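Local coordinates for protein hemagglutinin (Pseudomonas aeruginosa, PDB 6D7Y) that forms the toxic C-terminal tip of the contact-dependent growth inhibition protein CdiA, which probably arrests neighbouring bacteria that lack the matching immunity protein, at residues T16-L22 / W43-M48; P30-G34 / D79-V83; L73-L77 / K92-D96. All blocks are in the same frame, centred on the assembly; numbering follows the deposited sequence.

Interaction 1: residues T16-L22 / W43-M48; sequences TVIGHAL and WNEQAM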
ATOM      1  N   THR A  16       8.910   8.076   0.210  1.00 28.72           N
ATOM      2  CA  THR A  16       8.359   7.718  -1.094  1.00 28.71           C
ATOM      3  C   THR A  16       6.836   7.682  -0.982  1.00 26.03           C
ATOM      4  O   THR A  16       6.299   7.723   0.119  1.00 24.69           O
ATOM      5  CB  THR A  16       8.843   6.334  -1.560  1.00 30.31           C
ATOM      6  OG1 THR A  16       8.476   5.333  -0.594  1.00 28.76           O
ATOM      7  CG2 THR A  16      10.361   6.341  -1.736  1.00 33.63           C
ATOM      8  N   VAL A  17       6.146   7.635  -2.119  1.00 24.88           N
ATOM      9  CA  VAL A  17       4.681   7.531  -2.097  1.00 24.75           C
ATOM     10  C   VAL A  17       4.266   6.330  -1.231  1.00 22.92           C
ATOM     11  O   VAL A  17       3.421   6.461  -0.345  1.00 21.66           O
ATOM     12  CB  VAL A  17       4.091   7.401  -3.518  1.00 25.18           C
ATOM     13  CG1 VAL A  17       2.600   7.118  -3.472  1.00 24.89           C
ATOM     14  CG2 VAL A  17       4.389   8.650  -4.336  1.00 26.84           C
ATOM     15  N   ILE A  18       4.901   5.182  -1.439  1.00 23.01           N
ATOM     16  CA  ILE A  18       4.526   3.989  -0.669  1.00 22.26           C
ATOM     17  C   ILE A  18       4.966   4.056   0.795  1.00 24.21           C
ATOM     18  O   ILE A  18       4.272   3.532   1.669  1.00 22.00           O
ATOM     19  CB  ILE A  18       4.974   2.690  -1.381  1.00 23.67           C
ATOM     20  CG1 ILE A  18       4.164   1.491  -0.854  1.00 24.89           C
ATOM     21  CG2 ILE A  18       6.501   2.512  -1.290  1.00 24.52           C
ATOM     22  CD1 ILE A  18       4.329   0.232  -1.674  1.00 28.26           C
ATOM     23  N   GLY A  19       6.089   4.720   1.074  1.00 23.81           N
ATOM     24  CA  GLY A  19       6.556   4.874   2.450  1.00 24.61           C
ATOM     25  C   GLY A  19       5.555   5.721   3.232  1.00 23.87           C
ATOM     26  O   GLY A  19       5.176   5.373   4.355  1.00 24.94           O
ATOM     27  N   HIS A  20       5.111   6.830   2.640  1.00 22.11           N
ATOM     28  CA  HIS A  20       4.103   7.676   3.299  1.00 21.58           C
ATOM     29  C   HIS A  20       2.782   6.895   3.512  1.00 20.42           C
ATOM     30  O   HIS A  20       2.090   7.047   4.538  1.00 20.38           O
ATOM     31  CB  HIS A  20       3.838   8.959   2.504  1.00 22.06           C
ATOM     32  CG  HIS A  20       4.929   9.986   2.612  1.00 23.94           C
ATOM     33  ND1 HIS A  20       5.117  10.747   3.744  1.00 26.58           N
ATOM     34  CD2 HIS A  20       5.838  10.426   1.708  1.00 26.29           C
ATOM     35  CE1 HIS A  20       6.118  11.587   3.542  1.00 28.00           C
ATOM     36  NE2 HIS A  20       6.572  11.410   2.315  1.00 27.32           N
ATOM     37  N   ALA A  21       2.415   6.096   2.527  1.00 19.48           N
ATOM     38  CA  ALA A  21       1.185   5.305   2.642  1.00 20.31           C
ATOM     39  C   ALA A  21       1.266   4.357   3.832  1.00 20.67           C
ATOM     40  O   ALA A  21       0.297   4.232   4.600  1.00 21.15           O
ATOM     41  CB  ALA A  21       0.924   4.543   1.358  1.00 19.76           C
ATOM     42  N   LEU A  22       2.402   3.680   3.993  1.00 20.89           N
ATOM     43  CA  LEU A  22       2.542   2.763   5.148  1.00 22.26           C
ATOM     44  C   LEU A  22       2.480   3.577   6.433  1.00 24.00           C
ATOM     45  O   LEU A  22       1.795   3.192   7.387  1.00 22.63           O
ATOM     46  CB  LEU A  22       3.850   1.959   5.111  1.00 23.19           C
ATOM     47  CG  LEU A  22       4.091   1.025   6.314  1.00 24.54           C
ATOM     48  CD1 LEU A  22       2.956   0.035   6.502  1.00 26.03           C
ATOM     49  CD2 LEU A  22       5.453   0.321   6.210  1.00 27.38           C
ATOM     50  N   TRP A  43      11.201   3.853   5.790  1.00 33.74           N
ATOM     51  CA  TRP A  43       9.770   3.636   5.480  1.00 30.77           C
ATOM     52  C   TRP A  43       9.533   2.922   4.160  1.00 27.16           C
ATOM     53  O   TRP A  43       8.689   2.008   4.079  1.00 28.74           O
ATOM     54  CB  TRP A  43       9.054   4.982   5.422  1.00 29.84           C
ATOM     55  CG  TRP A  43       8.843   5.669   6.735  1.00 30.28           C
ATOM     56  CD1 TRP A  43       9.407   5.352   7.938  1.00 33.39           C
ATOM     57  CD2 TRP A  43       8.145   6.894   6.936  1.00 28.73           C
ATOM     58  NE1 TRP A  43       9.009   6.247   8.898  1.00 32.67           N
ATOM     59  CE2 TRP A  43       8.241   7.213   8.309  1.00 31.63           C
ATOM     60  CE3 TRP A  43       7.413   7.740   6.096  1.00 28.68           C
ATOM     61  CZ2 TRP A  43       7.636   8.357   8.866  1.00 31.94           C
ATOM     62  CZ3 TRP A  43       6.807   8.877   6.643  1.00 28.61           C
ATOM     63  CH2 TRP A  43       6.933   9.177   8.016  1.00 30.33           C
ATOM     64  N   ASN A  44      10.251   3.349   3.122  1.00 38.52           N
ATOM     65  CA  ASN A  44      10.084   2.751   1.812  1.00 37.62           C
ATOM     66  C   ASN A  44      10.348   1.256   1.823  1.00 37.60           C
ATOM     67  O   ASN A  44       9.580   0.490   1.247  1.00 36.73           O
ATOM     68  CB  ASN A  44      10.992   3.392   0.772  1.00 38.77           C
ATOM     69  CG  ASN A  44      10.741   2.845  -0.610  1.00 39.62           C
ATOM     70  OD1 ASN A  44       9.688   3.060  -1.176  1.00 38.47           O
ATOM     71  ND2 ASN A  44      11.716   2.129  -1.155  1.00 41.58           N
ATOM     72  N   GLU A  45      11.436   0.831   2.462  1.00 38.10           N
ATOM     73  CA  GLU A  45      11.753  -0.588   2.492  1.00 40.09           C
ATOM     74  C   GLU A  45      10.733  -1.404   3.280  1.00 38.21           C
ATOM     75  O   GLU A  45      10.410  -2.516   2.888  1.00 38.27           O
ATOM     76  CB  GLU A  45      13.158  -0.825   3.051  1.00 43.47           C
ATOM     77  CG  GLU A  45      13.659  -2.278   3.018  1.00 48.16           C
ATOM     78  CD  GLU A  45      13.850  -2.879   1.615  1.00 51.15           C
ATOM     79  OE1 GLU A  45      13.339  -2.330   0.609  1.00 52.78           O
ATOM     80  OE2 GLU A  45      14.509  -3.936   1.523  1.00 56.42           O
ATOM     81  N   GLN A  46      10.241  -0.862   4.389  1.00 37.01           N
ATOM     82  CA  GLN A  46       9.247  -1.567   5.198  1.00 36.99           C
ATOM     83  C   GLN A  46       7.940  -1.679   4.430  1.00 35.67           C
ATOM     84  O   GLN A  46       7.195  -2.648   4.589  1.00 35.98           O
ATOM     85  CB  GLN A  46       8.973  -0.829   6.504  1.00 37.31           C
ATOM     86  CG  GLN A  46      10.208  -0.664   7.384  1.00 39.74           C
ATOM     87  CD  GLN A  46       9.888   0.075   8.667  1.00 41.07           C
ATOM     88  OE1 GLN A  46       9.067  -0.380   9.473  1.00 42.25           O
ATOM     89  NE2 GLN A  46      10.553   1.214   8.880  1.00 41.53           N
ATOM     90  N   ALA A  47       7.669  -0.667   3.621  1.00 34.66           N
ATOM     91  CA  ALA A  47       6.445  -0.639   2.825  1.00 34.43           C
ATOM     92  C   ALA A  47       6.542  -1.596   1.635  1.00 35.34           C
ATOM     93  O   ALA A  47       5.551  -2.233   1.268  1.00 34.70           O
ATOM     94  CB  ALA A  47       6.132   0.779   2.391  1.00 34.14           C
HETATM   95  N   MSE A  48       7.735  -1.708   1.049  1.00 37.26           N
HETATM   96  CA  MSE A  48       7.958  -2.608  -0.073  1.00 39.59           C
HETATM   97  C   MSE A  48       7.851  -4.033   0.398  1.00 40.27           C
HETATM   98  O   MSE A  48       7.437  -4.906  -0.373  1.00 40.62           O
HETATM   99  CB  MSE A  48       9.308  -2.356  -0.742  1.00 42.66           C
HETATM  100  CG  MSE A  48       9.298  -1.105  -1.619  1.00 44.24           C
HETATM  101 SE   MSE A  48       7.991  -1.165  -3.115  1.00 48.55          SE
HETATM  102  CE  MSE A  48       8.363  -3.010  -3.706  1.00 49.35           C
TER
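Thr16 OG1 donates a short hydrogen bond to Asn44 OD1, 2.6 Å away. The hydroxyl lies 27° out of the carbonyl plane, and the two side chains meet at about a right angle. OD1 also abuts the CG2 methyl of Ile18 at 3.2 Å, so that it meets both residues at the N-terminus of helix 17-28. Further along, the small CB of Ala47 packs against the opening turns of that helix, lying 3.4 Å from Ile18 O and 3.7 Å from Leu22 CB. Ile18 CD1 reaches over to the selenium of Met48, while Leu22 CD2 lies against the backbone of Gln46 and Ala47. Gly19, which has no side chain, lets the backbones close to 4.2 Å between its CA and that of Asn44. The axes of segments 17-22 and 43-48 cross at 78°. Beside this crossing the Trp43 six-membered ring turns its edge toward the face of His20 in an offset T-shaped pair, the planes nearly perpendicular.

In the next shell, Gln9 OE1 takes a hydrogen bond from Asn44 ND2 and fixes which way the amide is turned, and Tyr12 O holds His20 NE2. Phe94 of strand 91-95 covers Ile18 and Leu22.

Thr16 is the N-cap of helix 17-28: its OG1 accepts from Gly19 N at 3.0 Å, having been placed between backbone N and carbonyl carbon by chi1 of 58°. One buried hydroxyl thus both caps a helix and, by donating to Asn44 OD1, joins it to helix 40-56.

Interaction 2: residues P30-G34 / D79-V83; sequences PEIWG and DGRGV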
ATOM      1  N   PRO A  30      -1.849  -0.063  13.700  1.00 31.15           N
ATOM      2  CA  PRO A  30      -0.622  -0.845  13.930  1.00 31.77           C
ATOM      3  C   PRO A  30      -0.891  -2.350  14.086  1.00 32.27           C
ATOM      4  O   PRO A  30      -0.009  -3.147  13.823  1.00 33.62           O
ATOM      5  CB  PRO A  30      -0.043  -0.234  15.213  1.00 34.96           C
ATOM      6  CG  PRO A  30      -1.197   0.456  15.872  1.00 35.39           C
ATOM      7  CD  PRO A  30      -2.078   0.931  14.765  1.00 32.97           C
ATOM      8  N   GLU A  31      -2.100  -2.723  14.474  1.00 32.38           N
ATOM      9  CA  GLU A  31      -2.448  -4.143  14.598  1.00 34.54           C
ATOM     10  C   GLU A  31      -2.475  -4.893  13.236  1.00 33.58           C
ATOM     11  O   GLU A  31      -2.290  -6.115  13.165  1.00 35.08           O
ATOM     12  CB  GLU A  31      -3.796  -4.315  15.310  1.00 37.52           C
ATOM     13  CG  GLU A  31      -5.055  -3.899  14.554  1.00 36.68           C
ATOM     14  CD  GLU A  31      -5.309  -2.407  14.442  1.00 37.05           C
ATOM     15  OE1 GLU A  31      -4.461  -1.571  14.871  1.00 35.48           O
ATOM     16  OE2 GLU A  31      -6.391  -2.075  13.894  1.00 39.50           O
ATOM     17  N   ILE A  32      -2.736  -4.147  12.167  1.00 31.41           N
ATOM     18  CA  ILE A  32      -2.792  -4.683  10.810  1.00 29.20           C
ATOM     19  C   ILE A  32      -1.431  -4.598  10.135  1.00 28.52           C
ATOM     20  O   ILE A  32      -0.981  -5.559   9.492  1.00 28.27           O
ATOM     21  CB  ILE A  32      -3.833  -3.880   9.972  1.00 28.75           C
ATOM     22  CG1 ILE A  32      -5.231  -4.007  10.602  1.00 30.90           C
ATOM     23  CG2 ILE A  32      -3.865  -4.339   8.513  1.00 26.77           C
ATOM     24  CD1 ILE A  32      -6.322  -3.263   9.871  1.00 32.13           C
ATOM     25  N   TRP A  33      -0.768  -3.452  10.287  1.00 25.99           N
ATOM     26  CA  TRP A  33       0.512  -3.219   9.597  1.00 26.49           C
ATOM     27  C   TRP A  33       1.761  -3.400  10.423  1.00 28.76           C
ATOM     28  O   TRP A  33       2.832  -3.601   9.855  1.00 30.09           O
ATOM     29  CB  TRP A  33       0.509  -1.790   9.008  1.00 23.03           C
ATOM     30  CG  TRP A  33      -0.678  -1.580   8.082  1.00 21.76           C
ATOM     31  CD1 TRP A  33      -1.912  -1.108   8.409  1.00 21.09           C
ATOM     32  CD2 TRP A  33      -0.740  -1.949   6.720  1.00 20.01           C
ATOM     33  NE1 TRP A  33      -2.730  -1.138   7.324  1.00 20.70           N
ATOM     34  CE2 TRP A  33      -2.031  -1.656   6.267  1.00 20.63           C
ATOM     35  CE3 TRP A  33       0.188  -2.496   5.824  1.00 21.69           C
ATOM     36  CZ2 TRP A  33      -2.429  -1.884   4.952  1.00 20.23           C
ATOM     37  CZ3 TRP A  33      -0.206  -2.729   4.522  1.00 20.83           C
ATOM     38  CH2 TRP A  33      -1.500  -2.420   4.098  1.00 20.75           C
ATOM     39  N   GLY A  34       1.631  -3.349  11.742  1.00 31.03           N
ATOM     40  CA  GLY A  34       2.805  -3.361  12.621  1.00 34.20           C
ATOM     41  C   GLY A  34       3.294  -1.913  12.702  1.00 36.48           C
ATOM     42  O   GLY A  34       3.141  -1.135  11.744  1.00 36.97           O
ATOM     43  N   ASP A  79      -5.927 -10.948   6.386  1.00 32.57           N
ATOM     44  CA  ASP A  79      -5.243 -10.305   7.549  1.00 33.06           C
ATOM     45  C   ASP A  79      -5.474  -8.777   7.678  1.00 31.76           C
ATOM     46  O   ASP A  79      -4.913  -8.143   8.563  1.00 31.63           O
ATOM     47  CB  ASP A  79      -3.727 -10.642   7.601  1.00 35.36           C
ATOM     48  CG  ASP A  79      -2.890  -9.958   6.496  1.00 35.97           C
ATOM     49  OD1 ASP A  79      -3.303  -8.924   5.928  1.00 33.02           O
ATOM     50  OD2 ASP A  79      -1.757 -10.449   6.228  1.00 38.92           O
ATOM     51  N   GLY A  80      -6.274  -8.206   6.776  1.00 27.80           N
ATOM     52  CA  GLY A  80      -6.639  -6.799   6.844  1.00 26.86           C
ATOM     53  C   GLY A  80      -5.855  -5.864   5.964  1.00 24.74           C
ATOM     54  O   GLY A  80      -6.313  -4.760   5.704  1.00 24.09           O
ATOM     55  N   ARG A  81      -4.681  -6.294   5.510  1.00 24.29           N
ATOM     56  CA  ARG A  81      -3.872  -5.493   4.620  1.00 23.41           C
ATOM     57  C   ARG A  81      -4.364  -5.635   3.179  1.00 22.58           C
ATOM     58  O   ARG A  81      -4.880  -6.671   2.769  1.00 21.44           O
ATOM     59  CB  ARG A  81      -2.420  -5.943   4.664  1.00 24.48           C
ATOM     60  CG  ARG A  81      -1.751  -5.830   6.026  1.00 27.13           C
ATOM     61  CD  ARG A  81      -0.325  -6.356   5.934  1.00 29.18           C
ATOM     62  NE  ARG A  81      -0.292  -7.781   5.608  1.00 29.24           N
ATOM     63  CZ  ARG A  81       0.777  -8.458   5.206  1.00 31.56           C
ATOM     64  NH1 ARG A  81       1.956  -7.865   5.042  1.00 31.70           N
ATOM     65  NH2 ARG A  81       0.672  -9.760   4.982  1.00 34.64           N
ATOM     66  N   GLY A  82      -4.163  -4.591   2.399  1.00 19.23           N
ATOM     67  CA  GLY A  82      -4.554  -4.635   1.031  1.00 18.62           C
ATOM     68  C   GLY A  82      -3.803  -3.598   0.226  1.00 18.13           C
ATOM     69  O   GLY A  82      -3.225  -2.677   0.791  1.00 18.02           O
ATOM     70  N   VAL A  83      -3.844  -3.757  -1.093  1.00 17.49           N
ATOM     71  CA  VAL A  83      -3.190  -2.806  -2.039  1.00 18.53           C
ATOM     72  C   VAL A  83      -4.193  -2.388  -3.096  1.00 16.54           C
ATOM     73  O   VAL A  83      -5.002  -3.198  -3.568  1.00 17.12           O
ATOM     74  CB  VAL A  83      -1.973  -3.445  -2.719  1.00 20.92           C
ATOM     75  CG1 VAL A  83      -1.466  -2.595  -3.883  1.00 22.91           C
ATOM     76  CG2 VAL A  83      -0.858  -3.639  -1.701  1.00 23.79           C
TER
HETATM   77  O   HOH W   1      -2.059  -7.944   9.129  1.00 32.93           O
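Ile32 and Arg81 run alongside each other with their tips pointing opposite ways, bringing Ile32 CG2 to 3.6 Å from Arg81 CG. Both carbons lie over the same face of the Trp33 indole. Arg81 CG stands 3.8 Å from the centroid of the six-membered ring and 9° off its normal, a CH-pi contact, with CB and CD spread over neighbouring ring atoms. At the ring edge, Gly82 O lies near the indole plane, 3.7 Å from CH2. Trp33 NE1 is hydrogen-bonded to Asp96, and Leu22 and Ala26 of helix 17-28 also pack on the ring.

The 79-83 segment leads out of the turn between antiparallel strands 71-76 and 82-86. It opens with an Asx turn, in which Asp79 OD1 accepts from Arg81 N at 3.0 Å. The same carboxylate takes the Arg81 guanidinium side-on, with NH2 2.8 Å from OD2 in a salt bridge; NE reaches OD2 as well and, weakly, OD1. The arginine bends at chi3 (-64°) to return to Asp79, while NH1 is left for Glu53 and His50 of helix 40-56.

Toward the exposed Asp79 the fit is looser. Ile32 CG2 comes no nearer than 3.9 Å to Asp79 O, and the polar link between the segments is a water donating to Ile32 O at 2.6 Å and to Asp79 O at 2.9 Å.

Interaction 3: residues L73-L77 / K92-D96; sequences LEKRL and KGFID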
ATOM      1  N   LEU A  73      -7.757  -1.416  -9.157  1.00 15.78           N
ATOM      2  CA  LEU A  73      -7.513  -2.858  -9.003  1.00 16.38           C
ATOM      3  C   LEU A  73      -7.185  -3.016  -7.528  1.00 15.77           C
ATOM      4  O   LEU A  73      -6.220  -2.423  -7.043  1.00 17.17           O
ATOM      5  CB  LEU A  73      -6.379  -3.354  -9.885  1.00 16.99           C
ATOM      6  CG  LEU A  73      -6.515  -3.053 -11.369  1.00 17.19           C
ATOM      7  CD1 LEU A  73      -5.254  -3.477 -12.096  1.00 19.04           C
ATOM      8  CD2 LEU A  73      -7.752  -3.705 -11.976  1.00 18.16           C
ATOM      9  N   GLU A  74      -7.937  -3.856  -6.817  1.00 15.95           N
ATOM     10  CA  GLU A  74      -7.758  -4.015  -5.391  1.00 16.05           C
ATOM     11  C   GLU A  74      -7.620  -5.446  -4.938  1.00 16.46           C
ATOM     12  O   GLU A  74      -8.387  -6.296  -5.358  1.00 17.59           O
ATOM     13  CB  GLU A  74      -8.982  -3.409  -4.680  1.00 17.68           C
ATOM     14  CG  GLU A  74      -9.143  -1.923  -4.951  1.00 18.36           C
ATOM     15  CD  GLU A  74     -10.331  -1.287  -4.281  1.00 20.90           C
ATOM     16  OE1 GLU A  74     -11.110  -1.984  -3.587  1.00 23.50           O
ATOM     17  OE2 GLU A  74     -10.510  -0.068  -4.483  1.00 21.34           O
ATOM     18  N   LYS A  75      -6.611  -5.699  -4.117  1.00 16.67           N
ATOM     19  CA  LYS A  75      -6.404  -7.008  -3.507  1.00 18.59           C
ATOM     20  C   LYS A  75      -6.453  -6.771  -1.994  1.00 19.21           C
ATOM     21  O   LYS A  75      -5.637  -6.006  -1.479  1.00 19.48           O
ATOM     22  CB  LYS A  75      -5.084  -7.605  -3.903  1.00 19.28           C
ATOM     23  CG  LYS A  75      -4.857  -8.984  -3.322  1.00 20.98           C
ATOM     24  CD  LYS A  75      -3.603  -9.621  -3.839  1.00 22.43           C
ATOM     25  CE  LYS A  75      -3.433 -11.021  -3.259  1.00 24.37           C
ATOM     26  NZ  LYS A  75      -2.266 -11.690  -3.881  1.00 26.55           N
ATOM     27  N   ARG A  76      -7.406  -7.406  -1.304  1.00 19.70           N
ATOM     28  CA  ARG A  76      -7.529  -7.287   0.146  1.00 20.63           C
ATOM     29  C   ARG A  76      -7.329  -8.664   0.768  1.00 22.50           C
ATOM     30  O   ARG A  76      -7.965  -9.634   0.347  1.00 22.09           O
ATOM     31  CB  ARG A  76      -8.897  -6.756   0.555  1.00 22.18           C
ATOM     32  CG  ARG A  76      -9.236  -5.374   0.056  1.00 23.66           C
ATOM     33  CD  ARG A  76     -10.565  -4.951   0.646  1.00 26.31           C
ATOM     34  NE  ARG A  76     -10.973  -3.595   0.308  1.00 27.20           N
ATOM     35  CZ  ARG A  76     -10.795  -2.515   1.079  1.00 27.95           C
ATOM     36  NH1 ARG A  76     -10.138  -2.602   2.246  1.00 27.05           N
ATOM     37  NH2 ARG A  76     -11.260  -1.328   0.662  1.00 27.00           N
ATOM     38  N   LEU A  77      -6.424  -8.739   1.742  1.00 22.12           N
ATOM     39  CA  LEU A  77      -6.106  -9.989   2.391  1.00 25.43           C
ATOM     40  C   LEU A  77      -6.977 -10.215   3.577  1.00 25.76           C
ATOM     41  O   LEU A  77      -7.498  -9.290   4.173  1.00 24.81           O
ATOM     42  CB  LEU A  77      -4.650  -9.999   2.856  1.00 26.46           C
ATOM     43  CG  LEU A  77      -3.576  -9.792   1.784  1.00 27.15           C
ATOM     44  CD1 LEU A  77      -2.227 -10.076   2.415  1.00 29.66           C
ATOM     45  CD2 LEU A  77      -3.760 -10.706   0.583  1.00 27.47           C
ATOM     46  N   LYS A  92      -1.496   3.029  -6.084  1.00 18.27           N
ATOM     47  CA  LYS A  92      -2.382   4.115  -5.624  1.00 17.95           C
ATOM     48  C   LYS A  92      -2.230   4.255  -4.106  1.00 17.57           C
ATOM     49  O   LYS A  92      -2.016   5.358  -3.582  1.00 18.21           O
ATOM     50  CB  LYS A  92      -3.844   3.849  -6.002  1.00 18.15           C
ATOM     51  CG  LYS A  92      -4.865   4.799  -5.379  1.00 19.59           C
ATOM     52  CD  LYS A  92      -4.657   6.207  -5.838  1.00 20.70           C
ATOM     53  CE  LYS A  92      -5.808   7.108  -5.397  1.00 21.30           C
ATOM     54  NZ  LYS A  92      -5.596   8.435  -6.028  1.00 21.87           N
ATOM     55  N   GLY A  93      -2.371   3.147  -3.391  1.00 15.89           N
ATOM     56  CA  GLY A  93      -2.240   3.207  -1.958  1.00 16.77           C
ATOM     57  C   GLY A  93      -2.482   1.875  -1.280  1.00 16.51           C
ATOM     58  O   GLY A  93      -2.794   0.874  -1.921  1.00 16.75           O
ATOM     59  N   PHE A  94      -2.267   1.873   0.026  1.00 16.75           N
ATOM     60  CA  PHE A  94      -2.620   0.715   0.836  1.00 17.11           C
ATOM     61  C   PHE A  94      -4.078   0.901   1.238  1.00 17.03           C
ATOM     62  O   PHE A  94      -4.581   2.014   1.286  1.00 19.08           O
ATOM     63  CB  PHE A  94      -1.716   0.611   2.070  1.00 18.05           C
ATOM     64  CG  PHE A  94      -0.302   0.190   1.764  1.00 19.28           C
ATOM     65  CD1 PHE A  94      -0.043  -1.045   1.182  1.00 19.85           C
ATOM     66  CD2 PHE A  94       0.773   0.967   2.156  1.00 20.18           C
ATOM     67  CE1 PHE A  94       1.256  -1.456   0.914  1.00 21.62           C
ATOM     68  CE2 PHE A  94       2.065   0.558   1.900  1.00 22.14           C
ATOM     69  CZ  PHE A  94       2.314  -0.660   1.290  1.00 22.39           C
ATOM     70  N   ILE A  95      -4.777  -0.188   1.524  1.00 17.95           N
ATOM     71  CA  ILE A  95      -6.161  -0.127   1.937  1.00 18.35           C
ATOM     72  C   ILE A  95      -6.372  -1.137   3.060  1.00 20.17           C
ATOM     73  O   ILE A  95      -5.658  -2.140   3.157  1.00 19.16           O
ATOM     74  CB  ILE A  95      -7.180  -0.401   0.786  1.00 18.64           C
ATOM     75  CG1 ILE A  95      -6.827  -1.707   0.054  1.00 19.76           C
ATOM     76  CG2 ILE A  95      -7.209   0.783  -0.198  1.00 18.95           C
ATOM     77  CD1 ILE A  95      -7.765  -2.081  -1.090  1.00 20.51           C
ATOM     78  N   ASP A  96      -7.316  -0.819   3.920  1.00 21.73           N
ATOM     79  CA  ASP A  96      -7.661  -1.670   5.074  1.00 25.22           C
ATOM     80  C   ASP A  96      -9.104  -1.380   5.450  1.00 28.13           C
ATOM     81  O   ASP A  96      -9.813  -0.733   4.648  1.00 29.23           O
ATOM     82  CB  ASP A  96      -6.659  -1.481   6.240  1.00 26.48           C
ATOM     83  CG  ASP A  96      -6.389  -0.001   6.590  1.00 27.93           C
ATOM     84  OD1 ASP A  96      -7.297   0.848   6.438  1.00 26.66           O
ATOM     85  OD2 ASP A  96      -5.253   0.299   7.045  1.00 28.37           O
ATOM     86  OXT ASP A  96      -9.593  -1.774   6.516  1.00 31.44           O
TER
HETATM   87  O   HOH W   2      -7.657  -4.316   2.776  1.00 28.83           O
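Arg76 lies over Ile95 on one face of the sheet, their side chains crossing at about a right angle. From CB the arginine sets off with CG anti to the carbonyl carbon (chi1 -62°) and then runs extended to NE. CG is the first atom to touch Ile95 CD1, at 3.8 Å; CD carries the chain onward, and NE meets the same methyl at an equal distance. At CZ the guanidinium presents a face, and CD1 sits centrally beneath it, 3.7 Å from the plane.

The two strands, 71-76 and 91-95, are not paired with each other: both flank strand 82-86 in the four-stranded antiparallel sheet, so they run roughly parallel, the short segments 24° apart with axes 8.4 Å from each other. The contact therefore bridges the middle strand by side chains. Glu74 contributes its CB, 4.0 Å from Ile95 CD1, while its carboxylate forms a salt bridge with Arg84 of that strand.

At the tip, NH2 stays over the isoleucine and NH1 donates to Asp96 O, an oxygen of the C-terminal carboxylate, at 3.1 Å. That oxygen lies close to the guanidinium plane, yet NH1 stands 63° out of the carbonyl plane. A water weakly bonded to both Arg76 NH1 and Ile95 O also bridges the two strands.

Helix 30-33 lies between the two crossing helices of interaction 1 in the chain, and Leu22 CD1 meets Trp33 CE3 at 3.8 Å, where interactions 1 and 2 touch; their centres are about 13 Å apart. Phe94 connects the helices to the sheet: its CZ lies 3.6 Å from Ile18 CG1 and its CD1 3.5 Å from Trp33 CH2. Interactions 2 and 3, with centres about 10 Å apart, share the sheet through Val83 N and Lys75 O, probably hydrogen-bonded at 2.9 Å. Asp96 serves both, its OD2 2.9 Å from Trp33 NE1 and its terminal carboxylate turned to Arg76. Interaction 1 joins two helices, interaction 3 two strands, and interaction 2, with Phe94, connects the layers.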